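Local structure of race-specific elicitor A4 (Passalora fulva, 6BN0) at residues 56-59 / 64-67; 24-27 / 33-36. The protein binds fungal chitin through a CBM14 module and, as a race-specific elicitor, triggers a hypersensitive response in tomato plants carrying Cf-4. All coordinates share one frame; numbering follows the deposited sequence.

Contact 1. Residues 56-59 / 64-67; sequences LQWN and KKWC. With NAG (2-acetamido-2-deoxy-beta-D-glucopyranose), chain E; NAG (2-acetamido-2-deoxy-beta-D-glucopyranose), chain B.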
loop_
_atom_site.group_PDB
_atom_site.type_symbol
_atom_site.label_atom_id
_atom_site.label_comp_id
_atom_site.label_asym_id
_atom_site.label_seq_id
_atom_site.Cartn_x
_atom_site.Cartn_y
_atom_site.Cartn_z
ATOM N N LEU A 56 -3.059 12.806 7.165
ATOM C CA LEU A 56 -4.035 11.737 6.996
ATOM C C LEU A 56 -4.228 10.970 8.295
ATOM O O LEU A 56 -3.366 10.970 9.189
ATOM C CB LEU A 56 -3.599 10.758 5.908
ATOM C CG LEU A 56 -3.404 11.473 4.558
ATOM C CD1 LEU A 56 -3.229 10.428 3.425
ATOM C CD2 LEU A 56 -4.622 12.393 4.256
ATOM N N GLN A 57 -5.359 10.287 8.366
ATOM C CA GLN A 57 -5.721 9.538 9.566
ATOM C C GLN A 57 -6.290 8.188 9.146
ATOM O O GLN A 57 -6.821 8.055 8.038
ATOM C CB GLN A 57 -6.764 10.279 10.426
ATOM C CG GLN A 57 -6.291 11.633 11.010
ATOM C CD GLN A 57 -7.365 12.286 11.845
ATOM O OE1 GLN A 57 -8.528 11.950 11.715
ATOM N NE2 GLN A 57 -6.989 13.249 12.660
ATOM N N TRP A 58 -6.148 7.189 10.029
ATOM C CA TRP A 58 -6.572 5.824 9.720
ATOM C C TRP A 58 -8.073 5.781 9.436
ATOM O O TRP A 58 -8.876 6.312 10.213
ATOM C CB TRP A 58 -6.256 4.872 10.909
ATOM C CG TRP A 58 -6.582 3.436 10.547
ATOM C CD1 TRP A 58 -7.510 2.612 11.141
ATOM C CD2 TRP A 58 -5.997 2.685 9.471
ATOM N NE1 TRP A 58 -7.507 1.370 10.520
ATOM C CE2 TRP A 58 -6.604 1.398 9.479
ATOM C CE3 TRP A 58 -5.018 2.974 8.505
ATOM C CZ2 TRP A 58 -6.261 0.395 8.555
ATOM C CZ3 TRP A 58 -4.675 1.963 7.572
ATOM C CH2 TRP A 58 -5.291 0.683 7.618
ATOM N N ASN A 59 -8.452 5.091 8.357
ATOM C CA ASN A 59 -9.854 4.823 8.010
ATOM C C ASN A 59 -10.074 3.306 8.109
ATOM O O ASN A 59 -9.735 2.544 7.193
ATOM C CB ASN A 59 -10.175 5.390 6.613
ATOM C CG ASN A 59 -11.638 5.247 6.225
ATOM O OD1 ASN A 59 -12.075 5.838 5.223
ATOM N ND2 ASN A 59 -12.381 4.434 6.949
ATOM N N LYS A 64 -12.058 0.094 3.122
ATOM C CA LYS A 64 -11.088 1.175 3.152
ATOM C C LYS A 64 -9.745 0.638 3.657
ATOM O O LYS A 64 -8.900 0.247 2.849
ATOM C CB LYS A 64 -11.596 2.339 4.031
ATOM C CG LYS A 64 -12.946 2.925 3.608
ATOM C CD LYS A 64 -12.935 3.457 2.167
ATOM C CE LYS A 64 -14.255 4.113 1.849
ATOM N NZ LYS A 64 -14.203 4.673 0.499
ATOM N N LYS A 65 -9.541 0.626 4.968
ATOM C CA LYS A 65 -8.315 0.103 5.590
ATOM C C LYS A 65 -7.122 0.821 5.018
ATOM O O LYS A 65 -6.162 0.228 4.503
ATOM C CB LYS A 65 -8.193 -1.423 5.424
ATOM C CG LYS A 65 -9.443 -2.127 5.858
ATOM C CD LYS A 65 -9.717 -1.963 7.349
ATOM C CE LYS A 65 -10.953 -2.865 7.697
ATOM N NZ LYS A 65 -11.344 -2.876 9.149
ATOM N N TRP A 66 -7.219 2.135 5.052
ATOM C CA TRP A 66 -6.162 2.956 4.517
ATOM C C TRP A 66 -6.166 4.297 5.234
ATOM O O TRP A 66 -7.108 4.643 5.957
ATOM C CB TRP A 66 -6.306 3.097 2.993
ATOM C CG TRP A 66 -7.545 3.760 2.504
ATOM C CD1 TRP A 66 -8.289 4.740 3.130
ATOM C CD2 TRP A 66 -8.156 3.548 1.224
ATOM N NE1 TRP A 66 -9.319 5.142 2.307
ATOM C CE2 TRP A 66 -9.251 4.430 1.128
ATOM C CE3 TRP A 66 -7.861 2.708 0.135
ATOM C CZ2 TRP A 66 -10.083 4.479 -0.021
ATOM C CZ3 TRP A 66 -8.693 2.762 -0.996
ATOM C CH2 TRP A 66 -9.772 3.637 -1.064
ATOM N N CYS A 67 -5.090 5.062 5.025
ATOM C CA CYS A 67 -5.030 6.422 5.549
ATOM C C CYS A 67 -5.860 7.372 4.685
ATOM O O CYS A 67 -5.875 7.259 3.454
ATOM C CB CYS A 67 -3.567 6.854 5.618
ATOM S SG CYS A 67 -2.555 5.774 6.636
HETATM C C1 NAG E . -4.980 4.133 -2.343
HETATM C C2 NAG E . -5.947 4.345 -3.529
HETATM C C3 NAG E . -6.352 5.830 -3.643
HETATM C C4 NAG E . -6.773 6.399 -2.298
HETATM C C5 NAG E . -5.705 6.111 -1.244
HETATM C C6 NAG E . -6.096 6.618 0.139
HETATM C C7 NAG E . -5.871 3.071 -5.636
HETATM C C8 NAG E . -5.058 2.746 -6.864
HETATM N N2 NAG E . -5.306 3.913 -4.764
HETATM O O3 NAG E . -7.426 5.913 -4.575
HETATM O O4 NAG E . -6.845 7.822 -2.316
HETATM O O5 NAG E . -5.532 4.701 -1.156
HETATM O O6 NAG E . -5.151 6.220 1.130
HETATM O O7 NAG E . -6.988 2.592 -5.445
HETATM C C1 NAG B . -2.123 0.300 -0.208
HETATM C C2 NAG B . -2.479 1.561 0.583
HETATM C C3 NAG B . -3.693 2.301 -0.052
HETATM C C4 NAG B . -3.534 2.413 -1.577
HETATM C C5 NAG B . -3.151 1.067 -2.189
HETATM C C6 NAG B . -2.830 1.197 -3.678
HETATM C C7 NAG B . -1.850 1.479 2.946
HETATM C C8 NAG B . -2.270 1.127 4.346
HETATM N N2 NAG B . -2.746 1.236 1.973
HETATM O O3 NAG B . -3.739 3.616 0.502
HETATM O O4 NAG B . -4.774 2.730 -2.194
HETATM O O5 NAG B . -1.943 0.627 -1.550
HETATM O O6 NAG B . -2.454 -0.018 -4.310
HETATM O O7 NAG B . -0.742 1.951 2.701
#
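L56 meets C67 through their CB atoms, 3.9 Å apart. Its other neighbours include Y69 and a further sugar of the bound chitin. Q57 turns its side chain away from the 64-67 segment, and its OE1 is hydrogen-bonded to S73. Its backbone O still takes a CA-H...O contact from C67 CA at 3.5 Å.

W58 pairs with C67 as an antiparallel non-hydrogen-bonded pair. Its CG lies anti to the backbone N (chi1 -175°), which lays the six-membered ring along the K65-W66-C67 backbone. W66 O sits over one ring face, toward the rim. C67 SG comes to the ring edge, 4.2 Å from W58 CE3, as a sulfur-aromatic contact. The indole N-H of W58 is hydrogen-bonded to D60 OD2.

N59 forms the hydrogen-bonded pair with W66. The bond from N59 N to W66 O is 2.8 Å long; the return bond from W66 N to N59 O is weak at 3.3 Å. K65 and W66 both face N59, a G1 beta bulge. Beside it, the N59 side chain crosses the bent chain of K64.

The W66 ring then faces the ligand. C6 of NAG (chain E) lies 3.8 Å above the ring centre, an arrangement consistent with CH-pi packing of sugar on indole, while K64 O lies over the opposite face, toward the rim. O6 of the same sugar donates to C67 O at 2.6 Å.

The C67-C52 disulfide links strand 66-68 to the chain just after strand 45-51. W58 packs against L23 and P25 of strand 23-25 and stacks with Y33 of strand 32-38.

Contact 2. Residues 24-27 / 33-36; sequences YPNP and YIQC. With NAG (2-acetamido-2-deoxy-beta-D-glucopyranose), chain F; NAG (2-acetamido-2-deoxy-beta-D-glucopyranose), chain C.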
loop_
_atom_site.group_PDB
_atom_site.type_symbol
_atom_site.label_atom_id
_atom_site.label_comp_id
_atom_site.label_asym_id
_atom_site.label_seq_id
_atom_site.Cartn_x
_atom_site.Cartn_y
_atom_site.Cartn_z
ATOM N N TYR A 24 -5.088 -2.661 11.300
ATOM C CA TYR A 24 -5.979 -2.389 12.426
ATOM C C TYR A 24 -5.719 -0.989 12.960
ATOM O O TYR A 24 -4.631 -0.437 12.760
ATOM C CB TYR A 24 -5.772 -3.362 13.601
ATOM C CG TYR A 24 -6.062 -4.773 13.248
ATOM C CD1 TYR A 24 -5.088 -5.578 12.694
ATOM C CD2 TYR A 24 -7.331 -5.315 13.490
ATOM C CE1 TYR A 24 -5.380 -6.933 12.350
ATOM C CE2 TYR A 24 -7.624 -6.627 13.169
ATOM C CZ TYR A 24 -6.652 -7.427 12.592
ATOM O OH TYR A 24 -6.971 -8.751 12.304
ATOM N N PRO A 25 -6.677 -0.408 13.678
ATOM C CA PRO A 25 -6.408 0.895 14.300
ATOM C C PRO A 25 -5.307 0.769 15.347
ATOM O O PRO A 25 -5.149 -0.276 15.994
ATOM C CB PRO A 25 -7.740 1.266 14.942
ATOM C CG PRO A 25 -8.748 0.429 14.238
ATOM C CD PRO A 25 -8.058 -0.875 13.961
ATOM N N ASN A 26 -4.557 1.862 15.536
ATOM C CA ASN A 26 -3.680 1.980 16.690
ATOM C C ASN A 26 -4.422 2.734 17.796
ATOM O O ASN A 26 -4.766 3.909 17.587
ATOM C CB ASN A 26 -2.388 2.717 16.291
ATOM C CG ASN A 26 -1.423 2.866 17.444
ATOM O OD1 ASN A 26 -1.708 2.422 18.547
ATOM N ND2 ASN A 26 -0.261 3.496 17.202
ATOM N N PRO A 27 -4.691 2.140 18.970
ATOM C CA PRO A 27 -5.433 2.878 20.014
ATOM C C PRO A 27 -4.778 4.168 20.454
ATOM O O PRO A 27 -5.481 5.058 20.953
ATOM C CB PRO A 27 -5.480 1.899 21.199
ATOM C CG PRO A 27 -5.018 0.607 20.691
ATOM C CD PRO A 27 -4.354 0.768 19.390
ATOM N N TYR A 33 -1.310 3.201 12.153
ATOM C CA TYR A 33 -2.151 2.013 12.185
ATOM C C TYR A 33 -1.241 0.853 12.579
ATOM O O TYR A 33 -0.022 1.017 12.702
ATOM C CB TYR A 33 -2.854 1.801 10.834
ATOM C CG TYR A 33 -1.885 1.673 9.648
ATOM C CD1 TYR A 33 -1.333 2.803 9.056
ATOM C CD2 TYR A 33 -1.527 0.405 9.135
ATOM C CE1 TYR A 33 -0.461 2.708 7.959
ATOM C CE2 TYR A 33 -0.662 0.294 8.048
ATOM C CZ TYR A 33 -0.132 1.455 7.463
ATOM O OH TYR A 33 0.770 1.373 6.418
ATOM N N ILE A 34 -1.834 -0.318 12.812
ATOM C CA ILE A 34 -1.081 -1.506 13.199
ATOM C C ILE A 34 -1.170 -2.491 12.036
ATOM O O ILE A 34 -2.263 -2.751 11.514
ATOM C CB ILE A 34 -1.605 -2.108 14.519
ATOM C CG1 ILE A 34 -1.251 -1.165 15.698
ATOM C CG2 ILE A 34 -1.080 -3.576 14.708
ATOM C CD1 ILE A 34 -1.898 -1.524 17.084
ATOM N N GLN A 35 -0.016 -3.002 11.613
ATOM C CA GLN A 35 0.088 -4.020 10.571
ATOM C C GLN A 35 0.707 -5.270 11.192
ATOM O O GLN A 35 1.671 -5.177 11.969
ATOM C CB GLN A 35 0.951 -3.525 9.367
ATOM C CG GLN A 35 1.161 -4.609 8.320
ATOM C CD GLN A 35 1.737 -4.078 7.006
ATOM O OE1 GLN A 35 1.493 -4.639 5.942
ATOM N NE2 GLN A 35 2.460 -2.971 7.074
ATOM N N CYS A 36 0.128 -6.422 10.899
ATOM C CA CYS A 36 0.551 -7.685 11.504
ATOM C C CYS A 36 1.559 -8.403 10.605
ATOM O O CYS A 36 1.355 -8.503 9.398
ATOM C CB CYS A 36 -0.675 -8.565 11.749
ATOM S SG CYS A 36 -1.918 -7.683 12.709
HETATM C C1 NAG F . 7.125 -4.720 4.103
HETATM C C2 NAG F . 6.235 -3.703 4.826
HETATM C C3 NAG F . 5.198 -3.141 3.841
HETATM C C4 NAG F . 5.887 -2.574 2.597
HETATM C C5 NAG F . 6.785 -3.659 1.991
HETATM C C6 NAG F . 7.574 -3.208 0.768
HETATM C C7 NAG F . 5.782 -3.860 7.238
HETATM C C8 NAG F . 5.004 -4.569 8.331
HETATM N N2 NAG F . 5.582 -4.294 5.984
HETATM O O1 NAG F . 8.081 -5.224 4.975
HETATM O O3 NAG F . 4.463 -2.141 4.519
HETATM O O4 NAG F . 4.909 -2.284 1.599
HETATM O O5 NAG F . 7.742 -4.093 2.970
HETATM O O6 NAG F . 8.308 -2.024 1.082
HETATM O O7 NAG F . 6.552 -2.937 7.490
HETATM C C1 NAG C . 3.487 -8.185 1.978
HETATM C C2 NAG C . 3.063 -7.026 2.862
HETATM C C3 NAG C . 1.966 -6.206 2.176
HETATM C C4 NAG C . 2.363 -5.838 0.745
HETATM C C5 NAG C . 2.830 -7.089 -0.024
HETATM C C6 NAG C . 3.400 -6.798 -1.409
HETATM C C7 NAG C . 3.321 -7.357 5.298
HETATM C C8 NAG C . 2.707 -7.967 6.554
HETATM N N2 NAG C . 2.613 -7.507 4.168
HETATM O O3 NAG C . 1.799 -5.021 2.962
HETATM O O4 NAG C . 1.211 -5.336 0.088
HETATM O O5 NAG C . 3.894 -7.697 0.713
HETATM O O6 NAG C . 4.399 -5.791 -1.313
HETATM O O7 NAG C . 4.403 -6.763 5.320
#
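Two backbone hydrogen bonds join Y24 and I34, an antiparallel hydrogen-bonded pair. Y24 N donates to I34 O at 2.8 Å. I34 N donates to Y24 O, also at 2.8 Å. Y24 O has a further neighbour in Y33 CB.

One sulfur contact extends the pairing. C36 SG approaches the Y24 ring obliquely, 3.6 Å from Y24 CE1. SG lies anti to the carbonyl carbon of C36 (chi1 -54°), on the side where Y24 runs. The sulfur is bonded to C6, so the disulfide brings the N-terminal part of the chain to this ring. The Y24 hydroxyl is held there too, by K7 N.

The pair belongs to the hairpin of strands 23-25 and 32-38, in the antiparallel three-stranded sheet of this chitin-binding type-2 domain. Strand 45-51 flanks 32-38 on its other edge.

Apolar packing centres on I34. Its CD1 touches P27 CD at 4.1 Å, and the two side chains cross at about a right angle. I34 CG1 lies beside N26 CB. I34 also meets Y3 and P47. The amide of N26 bonds to the chain between the segments: ND2 donates to T32 OG1, and OD1 accepts from D28 N.

Q35 and Y33 carry polar contacts to the sugars. The Q35 side chain points away from 24-27. Its CG is anti to the backbone N (chi1 176°), and the chain beyond is extended, which carries the amide out to the ligand. Q35 OE1 lies 3.0 Å from O3 of NAG (chain C). Q35 NE2 makes a weak hydrogen bond of 3.4 Å to O3 of NAG (chain F). The Y33 hydroxyl bonds to O6 of another NAG.

In the fold
Contact 2 closes in the chain before contact 1 opens, and their centres are about 10 Å apart. The two hairpins meet directly. W58 CE3 of contact 1 packs 3.4 Å from Y33 CB of contact 2, and W58 NE1 lies 3.7 Å from P25 N. C67 SG is 3.9 Å from Y33 CE1. Both contacts supply residues to the same two chitin-binding pockets. Y33, Q35 and C67 belong to both pockets, with W66 in one and L56 in the other. K15 O and Y33 OH of the second subunit are also hydrogen-bonded to bound sugars, so the chitin oligomers are shared between the two protein chains.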